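PDB 5OL0: putative silent information regulator 2 from Leishmania infantum, which probably removes acetyl groups from lysine side chains of proteins in an NAD-dependent reaction, as a zinc-binding class I member of the sirtuin family. Local coordinates for residues A[42-47]-A[215-220]; A[38-43]-A[123-128]; A[143-148]-A[194-199]; A[147-152]-A[187-192]. One frame throughout, in Å; residues are numbered along the deposited sequence.

Interaction 1: A[42-47]-A[215-220]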
# COMPACT_ATOMS: atom_id res chain seq x y z
N ALA A 42 4.75 -1.89 -0.68
CA ALA A 42 6.01 -1.15 -0.71
C ALA A 42 6.68 -1.23 -2.11
O ALA A 42 7.33 -0.27 -2.53
CB ALA A 42 6.96 -1.68 0.34
N GLY A 43 6.50 -2.34 -2.79
CA GLY A 43 7.05 -2.50 -4.16
C GLY A 43 6.63 -1.43 -5.16
O GLY A 43 7.43 -1.11 -6.02
N ALA A 44 5.42 -0.87 -5.02
CA ALA A 44 4.86 0.18 -5.88
C ALA A 44 5.54 1.52 -5.76
O ALA A 44 5.41 2.37 -6.64
CB ALA A 44 3.38 0.37 -5.55
N SER A 45 6.19 1.75 -4.64
CA SER A 45 6.74 3.08 -4.38
C SER A 45 8.28 3.17 -4.40
O SER A 45 8.81 4.30 -4.32
CB SER A 45 6.20 3.57 -3.07
OG SER A 45 4.80 3.70 -3.23
N VAL A 46 8.96 2.04 -4.56
CA VAL A 46 10.42 2.01 -4.83
C VAL A 46 10.82 2.99 -5.90
O VAL A 46 11.73 3.81 -5.71
CB VAL A 46 10.88 0.61 -5.30
CG1 VAL A 46 12.38 0.56 -5.67
CG2 VAL A 46 10.56 -0.40 -4.22
N ALA A 47 10.11 2.97 -7.03
CA ALA A 47 10.42 3.89 -8.12
C ALA A 47 10.24 5.38 -7.71
O ALA A 47 10.76 6.24 -8.34
CB ALA A 47 9.61 3.58 -9.37
N ILE A 215 -5.92 -6.81 -8.42
CA ILE A 215 -4.59 -6.57 -8.93
C ILE A 215 -3.85 -6.12 -7.70
O ILE A 215 -4.26 -5.16 -7.02
CB ILE A 215 -4.55 -5.42 -9.97
CG1 ILE A 215 -5.48 -5.72 -11.16
CG2 ILE A 215 -3.12 -5.18 -10.44
CD1 ILE A 215 -5.50 -4.61 -12.21
N ILE A 216 -2.76 -6.84 -7.41
CA ILE A 216 -2.09 -6.77 -6.13
C ILE A 216 -0.66 -6.38 -6.46
O ILE A 216 0.07 -7.19 -7.05
CB ILE A 216 -2.10 -8.17 -5.46
CG1 ILE A 216 -3.52 -8.65 -5.32
CG2 ILE A 216 -1.29 -8.20 -4.14
CD1 ILE A 216 -3.66 -10.13 -4.94
N ILE A 217 -0.28 -5.14 -6.14
CA ILE A 217 0.98 -4.60 -6.65
C ILE A 217 1.95 -4.32 -5.53
O ILE A 217 1.81 -3.32 -4.75
CB ILE A 217 0.77 -3.31 -7.44
CG1 ILE A 217 -0.39 -3.50 -8.43
CG2 ILE A 217 2.13 -2.89 -8.05
CD1 ILE A 217 -0.75 -2.31 -9.28
N GLY A 218 2.99 -5.17 -5.49
CA GLY A 218 4.13 -4.88 -4.64
C GLY A 218 3.88 -5.09 -3.17
O GLY A 218 4.54 -4.48 -2.34
N THR A 219 2.91 -5.94 -2.83
CA THR A 219 2.57 -6.15 -1.43
C THR A 219 3.18 -7.41 -0.84
O THR A 219 3.43 -8.38 -1.56
CB THR A 219 1.06 -6.31 -1.23
OG1 THR A 219 0.86 -6.49 0.18
CG2 THR A 219 0.55 -7.62 -1.82
N SER A 220 3.21 -7.50 0.48
CA SER A 220 3.85 -8.66 1.12
C SER A 220 2.96 -9.91 1.39
O SER A 220 3.46 -11.06 1.34
CB SER A 220 4.57 -8.22 2.43
OG SER A 220 3.69 -7.72 3.42
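G43 and G218 meet backbone to backbone where two signature sequences of the sirtuin Rossmann fold leave the C-terminal end of its parallel sheet: GAGAS, after strand 36-40, and GTS, after strand 213-217. Here the packing is tight. With no side chain on either residue, the CA atoms of G43 and G218 come within 3.8 Å of each other. G218 has a left-handed backbone conformation (phi 74°), which takes the chain out of strand 213-217. Residues 218-220 probably help bind NAD. On the buried flank A44 CB rests 4.3 Å from I217 CG2, and V107 of helix 106-116 touches both side chains.

The opposite extreme is A42, which is exposed and packs loosely: A42 CB comes no nearer than 4.6 Å to G218 O, and its methyl adds little to the grip of one loop on the other. Both glycines are themselves partly exposed, although their backbones are in such close contact.

One hydrogen bond ties the two loops together, from G43 N to G218 O over 2.9 Å, and the amide lies in the carbonyl plane on a lone pair of the oxygen. A42 N is nearly as close to the same G218 O, at 3.1 Å, but is too poorly aligned to bond.

Interaction 2: A[38-43]-A[123-128]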
# COMPACT_ATOMS: atom_id res chain seq x y z
N VAL A 38 -7.82 -2.85 -6.20
CA VAL A 38 -6.39 -2.73 -6.34
C VAL A 38 -5.84 -2.66 -4.95
O VAL A 38 -6.29 -1.85 -4.13
CB VAL A 38 -5.99 -1.45 -7.12
CG1 VAL A 38 -4.45 -1.37 -7.33
CG2 VAL A 38 -6.67 -1.44 -8.47
N LEU A 39 -4.88 -3.51 -4.70
CA LEU A 39 -4.07 -3.50 -3.47
C LEU A 39 -2.64 -3.10 -3.75
O LEU A 39 -2.01 -3.59 -4.70
CB LEU A 39 -4.02 -4.91 -2.86
CG LEU A 39 -5.36 -5.61 -2.75
CD1 LEU A 39 -5.20 -6.94 -2.03
CD2 LEU A 39 -6.38 -4.76 -2.01
N VAL A 40 -2.08 -2.28 -2.86
CA VAL A 40 -0.82 -1.65 -3.10
C VAL A 40 0.09 -1.84 -1.92
O VAL A 40 -0.34 -1.65 -0.80
CB VAL A 40 -1.02 -0.13 -3.34
CG1 VAL A 40 0.31 0.48 -3.77
CG2 VAL A 40 -2.03 0.14 -4.42
N GLY A 41 1.36 -2.18 -2.15
CA GLY A 41 2.36 -2.24 -1.07
C GLY A 41 3.69 -1.58 -1.44
O GLY A 41 3.77 -0.91 -2.44
N ALA A 42 4.75 -1.89 -0.68
CA ALA A 42 6.01 -1.15 -0.71
C ALA A 42 6.68 -1.23 -2.11
O ALA A 42 7.33 -0.27 -2.53
CB ALA A 42 6.96 -1.68 0.34
N GLY A 43 6.50 -2.34 -2.79
CA GLY A 43 7.05 -2.50 -4.16
C GLY A 43 6.63 -1.43 -5.16
O GLY A 43 7.43 -1.11 -6.02
N CYS A 123 -9.28 1.18 -3.93
CA CYS A 123 -7.85 1.03 -3.84
C CYS A 123 -7.51 0.93 -2.36
O CYS A 123 -7.85 1.84 -1.58
CB CYS A 123 -7.13 2.25 -4.45
SG CYS A 123 -5.32 2.12 -4.24
N CYS A 124 -6.83 -0.14 -1.97
CA CYS A 124 -6.46 -0.35 -0.56
C CYS A 124 -4.95 -0.45 -0.54
O CYS A 124 -4.39 -1.34 -1.17
CB CYS A 124 -7.05 -1.65 -0.07
SG CYS A 124 -8.89 -1.69 0.07
N THR A 125 -4.31 0.43 0.22
CA THR A 125 -2.84 0.49 0.26
C THR A 125 -2.35 0.22 1.67
O THR A 125 -2.93 0.65 2.63
CB THR A 125 -2.34 1.86 -0.23
OG1 THR A 125 -0.91 1.91 -0.21
CG2 THR A 125 -2.89 3.06 0.60
N GLN A 126 -1.30 -0.54 1.79
CA GLN A 126 -0.62 -0.69 3.04
C GLN A 126 0.57 0.28 3.15
O GLN A 126 1.18 0.36 4.20
CB GLN A 126 -0.17 -2.15 3.23
CG GLN A 126 0.79 -2.76 2.26
CD GLN A 126 1.04 -4.23 2.63
OE1 GLN A 126 1.30 -4.56 3.76
NE2 GLN A 126 0.95 -5.06 1.71
N ASN A 127 0.83 1.06 2.12
CA ASN A 127 1.88 2.06 2.16
C ASN A 127 1.42 3.27 3.01
O ASN A 127 0.19 3.57 3.14
CB ASN A 127 2.27 2.50 0.75
CG ASN A 127 2.97 1.43 -0.03
OD1 ASN A 127 3.51 0.45 0.54
ND2 ASN A 127 3.04 1.63 -1.37
N ILE A 128 2.40 3.96 3.57
CA ILE A 128 2.11 5.12 4.42
C ILE A 128 2.64 6.37 3.78
O ILE A 128 2.84 7.37 4.44
CB ILE A 128 2.65 4.89 5.82
CG1 ILE A 128 4.20 4.76 5.86
CG2 ILE A 128 2.02 3.63 6.37
CD1 ILE A 128 4.72 4.42 7.25
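The middle of the Rossmann-fold sheet is built here, as strands 36-40 and 120-125 run in parallel, with V38 beside C123, L39 beside C124 and V40 beside T125. Their ends lead to loops of the probable NAD site, to which Q126, N127 and I128 are thought to belong. Three backbone hydrogen bonds make the ladder: C124 N to V38 O (2.8 Å), V40 N to C124 O (3.0 Å) and Q126 N to V40 O (3.0 Å).

L39 and C124 share one face of the sheet, where the L39 CD2 branch comes within 3.7 Å of C124 CB. V38, V40, C123 and T125 share the other, and I111 of helix 106-116 lies against the first three. V40 divides its two methyls on this side. CG2 reaches C123 SG at 3.8 Å, met by a sulfur that stands anti to its own backbone N (chi1 176°), while CG1 faces the amide end of N127.

Past the last strand pair, Q126 reaches past G41 as an extended chain, chi1 of 62° setting Q126 CG 3.7 Å from G41 CA. The backbone oxygen of Q126 is hydrogen-bonded to ND1 of H146, the likely proton acceptor. The N127 amide lies against the G41 peptide; its weak bond from ND2 to G41 O is doubtful, because the model is too close there. The N127 backbone is held by an ST turn, in which N127 N donates to T125 OG1 over 3.0 Å, an oxygen also hydrogen-bonded to E132 OE2.

Interaction 3: A[143-148]-A[194-199]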
# COMPACT_ATOMS: atom_id res chain seq x y z
N VAL A 143 -8.51 3.64 0.44
CA VAL A 143 -8.33 3.21 1.81
C VAL A 143 -6.85 3.14 2.13
O VAL A 143 -6.12 2.26 1.61
CB VAL A 143 -8.99 1.87 2.00
CG1 VAL A 143 -8.79 1.36 3.44
CG2 VAL A 143 -10.48 2.01 1.65
N GLU A 144 -6.41 4.08 2.98
CA GLU A 144 -5.07 4.10 3.58
C GLU A 144 -5.14 3.22 4.76
O GLU A 144 -5.34 3.70 5.86
CB GLU A 144 -4.67 5.55 3.97
CG GLU A 144 -4.25 6.35 2.74
CD GLU A 144 -3.96 7.83 2.94
OE1 GLU A 144 -4.61 8.44 3.79
OE2 GLU A 144 -3.12 8.40 2.21
N ALA A 145 -5.00 1.90 4.57
CA ALA A 145 -5.26 0.97 5.63
C ALA A 145 -4.32 1.04 6.85
O ALA A 145 -4.68 0.58 7.93
CB ALA A 145 -5.26 -0.46 5.09
N HIS A 146 -3.13 1.60 6.65
CA HIS A 146 -2.14 1.82 7.68
C HIS A 146 -1.84 3.27 7.93
O HIS A 146 -0.78 3.59 8.45
CB HIS A 146 -0.85 1.12 7.32
CG HIS A 146 -1.00 -0.37 7.31
ND1 HIS A 146 -0.11 -1.20 6.66
CD2 HIS A 146 -1.93 -1.17 7.87
CE1 HIS A 146 -0.52 -2.45 6.80
NE2 HIS A 146 -1.63 -2.45 7.52
N GLY A 147 -2.76 4.12 7.55
CA GLY A 147 -2.63 5.58 7.72
C GLY A 147 -1.57 6.21 6.88
O GLY A 147 -1.22 5.68 5.83
N SER A 148 -1.04 7.34 7.36
CA SER A 148 -0.03 8.14 6.66
C SER A 148 0.44 9.29 7.55
O SER A 148 -0.06 9.46 8.72
CB SER A 148 -0.61 8.76 5.37
OG SER A 148 -1.39 9.93 5.67
N GLU A 194 -2.09 -1.58 16.90
CA GLU A 194 -3.16 -0.59 16.85
C GLU A 194 -4.30 -1.06 15.97
O GLU A 194 -4.13 -1.93 15.09
CB GLU A 194 -2.63 0.71 16.24
CG GLU A 194 -2.60 1.93 17.10
CD GLU A 194 -2.07 3.16 16.32
OE1 GLU A 194 -0.82 3.24 16.05
OE2 GLU A 194 -2.90 4.04 15.96
N ASN A 195 -5.45 -0.41 16.13
CA ASN A 195 -6.61 -0.69 15.30
C ASN A 195 -6.43 -0.14 13.89
O ASN A 195 -5.84 0.88 13.73
CB ASN A 195 -7.88 -0.11 15.91
CG ASN A 195 -8.28 -0.84 17.16
OD1 ASN A 195 -8.57 -2.03 17.14
ND2 ASN A 195 -8.26 -0.14 18.27
N LEU A 196 -6.89 -0.84 12.87
CA LEU A 196 -6.90 -0.24 11.51
C LEU A 196 -8.13 0.66 11.39
O LEU A 196 -9.10 0.49 12.13
CB LEU A 196 -6.98 -1.32 10.44
CG LEU A 196 -5.63 -1.89 10.02
CD1 LEU A 196 -5.05 -2.82 11.12
CD2 LEU A 196 -5.79 -2.67 8.69
N PRO A 197 -8.12 1.59 10.44
CA PRO A 197 -9.38 2.40 10.32
C PRO A 197 -10.59 1.62 9.83
O PRO A 197 -10.46 0.59 9.16
CB PRO A 197 -8.98 3.50 9.32
CG PRO A 197 -7.92 2.83 8.45
CD PRO A 197 -7.18 1.88 9.36
N ASP A 198 -11.77 2.11 10.17
CA ASP A 198 -13.05 1.55 9.77
C ASP A 198 -13.17 1.27 8.30
O ASP A 198 -13.79 0.31 7.89
CB ASP A 198 -14.17 2.58 10.06
CG ASP A 198 -14.57 2.65 11.52
OD1 ASP A 198 -14.52 1.62 12.22
OD2 ASP A 198 -15.03 3.74 11.94
N ALA A 199 -12.66 2.20 7.50
CA ALA A 199 -12.73 2.09 6.10
C ALA A 199 -12.00 0.83 5.58
O ALA A 199 -12.36 0.31 4.50
CB ALA A 199 -12.15 3.33 5.46
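A145 and L196 form the centre of a contact made entirely by van der Waals packing, in which the chain from V143 to H146 and the chain from L196 to A199 run in nearly opposite directions.

The closest approaches are of carbon to carbonyl oxygen. A145 O points at the junction of L196 and P197, 3.4 Å from L196 CG and 3.2 Å from P197 CD, and it has no polar partner in the model although the contact buries it. P197 CG also lies near E144 O. E144 to G147 is a type I turn, closed by G147 N donating to E144 O, which gives that oxygen the partner A145 O lacks. At the far end the roles are exchanged, with V143 CG2 lying 3.8 Å from A199 O.

The apolar contacts are fewer and longer. The L196 CD2 branch touches A145 CB at 4.3 Å. The same methyl meets the H146 ring at its edge, near the ring plane, with L196 CD2 4.2 Å from H146 CD2. V143 CG2 completes the set, 4.4 Å from A199 CB.

H146 and L196 both pack on the modified lysine of the bound acetylated peptide, while E194 makes backbone hydrogen bonds to the peptide and D198 a salt bridge to a basic side chain of the peptide.

Strand 142-144 is an outermost strand of the parallel sheet, bonded to strand 120-125, and helix 198-207 lies beside it, with F200 touching A145 and F201 touching L196.

Interaction 4: A[147-152]-A[187-192]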
# COMPACT_ATOMS: atom_id res chain seq x y z
N GLY A 147 -2.76 4.12 7.55
CA GLY A 147 -2.63 5.58 7.72
C GLY A 147 -1.57 6.21 6.88
O GLY A 147 -1.22 5.68 5.83
N SER A 148 -1.04 7.34 7.36
CA SER A 148 -0.03 8.14 6.66
C SER A 148 0.44 9.29 7.55
O SER A 148 -0.06 9.46 8.72
CB SER A 148 -0.61 8.76 5.37
OG SER A 148 -1.39 9.93 5.67
N PHE A 149 1.38 10.08 6.99
CA PHE A 149 1.97 11.27 7.66
C PHE A 149 1.21 12.58 7.44
O PHE A 149 1.75 13.71 7.60
CB PHE A 149 3.43 11.43 7.27
CG PHE A 149 4.36 10.45 7.94
CD1 PHE A 149 4.25 9.08 7.71
CD2 PHE A 149 5.37 10.89 8.78
CE1 PHE A 149 5.12 8.18 8.34
CE2 PHE A 149 6.21 10.00 9.44
CZ PHE A 149 6.08 8.64 9.22
N ALA A 150 -0.06 12.45 7.11
CA ALA A 150 -0.85 13.60 6.74
C ALA A 150 -1.47 14.28 7.94
O ALA A 150 -1.84 15.42 7.80
CB ALA A 150 -1.93 13.22 5.75
N ALA A 151 -1.60 13.56 9.06
CA ALA A 151 -2.25 14.06 10.30
C ALA A 151 -1.54 13.34 11.45
O ALA A 151 -0.76 12.41 11.20
CB ALA A 151 -3.74 13.74 10.32
N ALA A 152 -1.79 13.78 12.67
CA ALA A 152 -1.10 13.27 13.83
C ALA A 152 -2.06 13.22 15.01
O ALA A 152 -3.07 13.96 15.02
CB ALA A 152 0.10 14.18 14.15
N PRO A 187 2.46 10.71 14.02
CA PRO A 187 1.61 10.73 12.83
C PRO A 187 0.66 9.58 12.84
O PRO A 187 0.96 8.55 13.51
CB PRO A 187 2.60 10.60 11.69
CG PRO A 187 3.85 11.13 12.23
CD PRO A 187 3.89 10.69 13.67
N ASN A 188 -0.45 9.72 12.15
CA ASN A 188 -1.53 8.71 12.16
C ASN A 188 -1.17 7.58 11.24
O ASN A 188 -1.89 7.27 10.30
CB ASN A 188 -2.92 9.33 11.80
CG ASN A 188 -3.48 10.21 12.94
OD1 ASN A 188 -2.93 10.23 14.06
ND2 ASN A 188 -4.54 10.98 12.66
N VAL A 189 -0.00 7.00 11.47
CA VAL A 189 0.36 5.69 10.91
C VAL A 189 -0.18 4.64 11.85
O VAL A 189 -0.05 4.80 13.03
CB VAL A 189 1.87 5.53 10.78
CG1 VAL A 189 2.23 4.13 10.31
CG2 VAL A 189 2.37 6.53 9.76
N VAL A 190 -0.82 3.59 11.34
CA VAL A 190 -1.23 2.46 12.16
C VAL A 190 0.04 1.65 12.53
O VAL A 190 0.77 1.16 11.66
CB VAL A 190 -2.28 1.58 11.46
CG1 VAL A 190 -2.74 0.41 12.39
CG2 VAL A 190 -3.50 2.38 11.05
N PHE A 191 0.30 1.51 13.82
CA PHE A 191 1.44 0.73 14.29
C PHE A 191 0.99 -0.69 14.59
O PHE A 191 -0.23 -0.95 14.84
CB PHE A 191 2.03 1.34 15.56
CG PHE A 191 3.05 2.43 15.33
CD1 PHE A 191 2.98 3.26 14.21
CD2 PHE A 191 4.08 2.62 16.23
CE1 PHE A 191 3.91 4.25 13.99
CE2 PHE A 191 5.00 3.64 16.04
CZ PHE A 191 4.92 4.45 14.92
N PHE A 192 1.95 -1.61 14.59
CA PHE A 192 1.67 -2.99 15.09
C PHE A 192 1.04 -2.90 16.49
O PHE A 192 1.54 -2.21 17.37
CB PHE A 192 2.94 -3.88 15.01
CG PHE A 192 3.38 -4.15 13.63
CD1 PHE A 192 2.71 -5.11 12.86
CD2 PHE A 192 4.38 -3.42 13.04
CE1 PHE A 192 3.05 -5.34 11.53
CE2 PHE A 192 4.74 -3.63 11.69
CZ PHE A 192 4.08 -4.60 10.94
O HOH W 1 -5.67 13.32 14.25
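Beside the acetyl-lysine channel, the chain turns a corner at F149 and A150 and is met by a second corner at N188. The two segments pair antiparallel at both ends, G147 with V189 and A152 with P187, each a non-hydrogen-bonded pair. Between them, N188 uses both its backbone N and O: S148 N donates to N188 O (3.1 Å), standing 46° out of the carbonyl plane, and N188 N donates to A151 O (2.9 Å). N188 is itself the centre of an inverse gamma turn.

From A151 onward the chain belongs to the three-stranded antiparallel sheet of the zinc-binding module, where strand 151-154 lies against strand 185-187 and runs on to C154, a zinc ligand.

F149 brings its ring back toward the second segment because chi1 of -75° sets it beside its own backbone N. P187 CB lies over one face, offset toward the rim, in a CH-pi contact 4.2 Å from the F149 ring centroid, and V189 CG2 approaches F149 CE1 obliquely at 3.5 Å. W98 meets this ring edge-to-face. The N188 side chain lies alongside A151 and A152, and one water accepts from N188 ND2 (3.0 Å) while donating to A152 O (2.8 Å).

How the interactions relate
From the N terminus, strand 36-40 and the loop after it open two closures. Interaction 2 comes first, shutting a loop of some eighty residues when strand 120-125 returns alongside; interaction 1 starts from the same stretch, sharing A42 and G43, but closes only at 215-220. Interactions 3 and 4 both open after interaction 2 has closed and lie wholly inside the loop of interaction 1. They share G147 and S148, and interaction 4 nests within interaction 3. Strand 142-144 joins the sheet of interaction 2 by C123 O to V143 N, 2.8 Å. I128 then bridges from interaction 2 to F149 and V189 of interaction 4, where the Rossmann fold meets the zinc-binding module.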